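Local coordinates for protein beta-glucoside phosphorylase BglX (Unidentified, PDB 5VQE) that probably cleaves beta-glucosides by phosphorolysis, as a glycoside hydrolase family 3 enzyme with a pocket that binds a fluorinated glucose in its TIM-barrel domain, at residues L509-P514 against E534-M539. Sequence-based numbering, arbitrary orientation.
Sequences LSFSNP and EATVRM
Ser-510 OG is gripped twice within the turn that carries Phe-511 toward helix 534-544, where the ring meets Thr-536 and Val-537. The hydroxyl gives its hydrogen to Asn-513 O at 2.6 Å, from above that carbonyl's plane, and accepts the N-H of Ser-512 in a long but straight bond (Ser-512 N to Ser-510 OG 3.3 Å, 165° at the hydrogen). The second bond makes an ST turn, for which serine's short side chain is well suited. Here strand 506-510 ends, an inner strand of the six-stranded mixed sheet in the C-terminal part of this family 3 enzyme, and the helix packs over one face of that sheet. With CG anti to the carbonyl carbon (chi1 -72°), Phe-511 brings the CD2-CE2 bond of its broad apolar ring up to two methyls at once: CD2 lies 4.0 Å from Thr-536 CG2, while CE2 lies 4.0 Å from Val-537 CG2. Both approach obliquely. Threonine suits its place by being two-sided: CG2 serves the apolar contact, whereas OG1 hydrogen-bonds Asn-533 OD1. Val-537, branched and apolar in a buried place, can meet the ring through CG2 and also touch Leu-433 and Phe-434 of helix 429-441; Tyr-473 stacks on Phe-511.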
loop_
_atom_site.group_PDB
_atom_site.type_symbol
_atom_site.label_atom_id
_atom_site.label_comp_id
_atom_site.label_asym_id
_atom_site.label_seq_id
_atom_site.Cartn_x
_atom_site.Cartn_y
_atom_site.Cartn_z
ATOM N N LEU A 509 13.111 -18.922 6.079
ATOM C CA LEU A 509 13.065 -17.473 6.227
ATOM C C LEU A 509 12.039 -16.908 5.253
ATOM O O LEU A 509 12.182 -17.077 4.037
ATOM C CB LEU A 509 14.431 -16.849 5.941
ATOM C CG LEU A 509 15.657 -17.466 6.616
ATOM C CD1 LEU A 509 16.920 -16.834 6.052
ATOM C CD2 LEU A 509 15.591 -17.298 8.120
ATOM N N SER A 510 11.029 -16.220 5.774
ATOM C CA SER A 510 10.115 -15.450 4.939
ATOM C C SER A 510 10.511 -13.981 4.971
ATOM O O SER A 510 10.626 -13.388 6.050
ATOM C CB SER A 510 8.666 -15.581 5.396
ATOM O OG SER A 510 7.853 -14.738 4.590
ATOM N N PHE A 511 10.700 -13.397 3.788
ATOM C CA PHE A 511 10.949 -11.970 3.649
ATOM C C PHE A 511 9.715 -11.223 3.147
ATOM O O PHE A 511 9.827 -10.103 2.637
ATOM C CB PHE A 511 12.150 -11.739 2.731
ATOM C CG PHE A 511 13.478 -12.109 3.364
ATOM C CD1 PHE A 511 13.912 -13.430 3.391
ATOM C CD2 PHE A 511 14.285 -11.135 3.937
ATOM C CE1 PHE A 511 15.132 -13.772 3.972
ATOM C CE2 PHE A 511 15.502 -11.470 4.517
ATOM C CZ PHE A 511 15.925 -12.797 4.532
ATOM N N SER A 512 8.532 -11.815 3.302
ATOM C CA SER A 512 7.298 -11.109 2.991
ATOM C C SER A 512 6.127 -11.721 3.752
ATOM O O SER A 512 5.881 -11.351 4.906
ATOM C CB SER A 512 7.065 -11.114 1.483
ATOM O OG SER A 512 6.171 -10.090 1.124
ATOM N N ASN A 513 5.426 -12.676 3.146
ATOM C CA ASN A 513 4.208 -13.231 3.734
ATOM C C ASN A 513 4.501 -13.836 5.108
ATOM O O ASN A 513 5.362 -14.725 5.216
ATOM C CB ASN A 513 3.633 -14.291 2.792
ATOM C CG ASN A 513 2.281 -14.822 3.244
ATOM O OD1 ASN A 513 1.844 -14.586 4.361
ATOM N ND2 ASN A 513 1.622 -15.568 2.364
ATOM N N PRO A 514 3.837 -13.387 6.176
ATOM C CA PRO A 514 4.130 -13.921 7.512
ATOM C C PRO A 514 3.462 -15.251 7.817
ATOM O O PRO A 514 3.685 -15.797 8.903
ATOM C CB PRO A 514 3.583 -12.827 8.434
ATOM C CG PRO A 514 2.400 -12.315 7.658
ATOM C CD PRO A 514 2.841 -12.302 6.232
ATOM N N GLU A 534 17.783 -4.891 0.951
ATOM C CA GLU A 534 19.159 -5.069 1.400
ATOM C C GLU A 534 19.275 -4.923 2.913
ATOM O O GLU A 534 19.961 -5.715 3.568
ATOM C CB GLU A 534 20.069 -4.068 0.687
ATOM C CG GLU A 534 21.436 -3.893 1.340
ATOM C CD GLU A 534 22.418 -3.161 0.442
ATOM O OE1 GLU A 534 22.009 -2.723 -0.654
ATOM O OE2 GLU A 534 23.597 -3.028 0.834
ATOM N N ALA A 535 18.619 -3.914 3.487
ATOM C CA ALA A 535 18.736 -3.685 4.923
ATOM C C ALA A 535 18.282 -4.901 5.715
ATOM O O ALA A 535 18.937 -5.301 6.685
ATOM C CB ALA A 535 17.928 -2.454 5.322
ATOM N N THR A 536 17.163 -5.512 5.316
ATOM C CA THR A 536 16.650 -6.652 6.063
ATOM C C THR A 536 17.521 -7.879 5.864
ATOM O O THR A 536 17.669 -8.684 6.790
ATOM C CB THR A 536 15.210 -6.940 5.642
ATOM O OG1 THR A 536 14.442 -5.738 5.767
ATOM C CG2 THR A 536 14.589 -8.031 6.507
ATOM N N VAL A 537 18.105 -8.033 4.677
ATOM C CA VAL A 537 18.992 -9.165 4.417
ATOM C C VAL A 537 20.239 -9.068 5.287
ATOM O O VAL A 537 20.670 -10.052 5.897
ATOM C CB VAL A 537 19.350 -9.233 2.922
ATOM C CG1 VAL A 537 20.544 -10.166 2.677
ATOM C CG2 VAL A 537 18.145 -9.698 2.091
ATOM N N ARG A 538 20.844 -7.881 5.352
ATOM C CA ARG A 538 22.051 -7.718 6.161
ATOM C C ARG A 538 21.759 -7.953 7.636
ATOM O O ARG A 538 22.564 -8.567 8.342
ATOM C CB ARG A 538 22.662 -6.331 5.943
ATOM C CG ARG A 538 23.162 -6.110 4.534
ATOM C CD ARG A 538 23.933 -4.811 4.377
ATOM N NE ARG A 538 24.427 -4.662 3.008
ATOM C CZ ARG A 538 25.565 -5.182 2.548
ATOM N NH1 ARG A 538 26.359 -5.887 3.341
ATOM N NH2 ARG A 538 25.911 -5.000 1.280
ATOM N N MET A 539 20.614 -7.481 8.127
ATOM C CA MET A 539 20.300 -7.690 9.538
ATOM C C MET A 539 19.927 -9.141 9.819
ATOM O O MET A 539 20.185 -9.646 10.918
ATOM C CB MET A 539 19.180 -6.745 9.980
ATOM C CG MET A 539 19.605 -5.294 10.125
ATOM S SD MET A 539 21.088 -5.095 11.158
ATOM C CE MET A 539 20.589 -5.929 12.637
#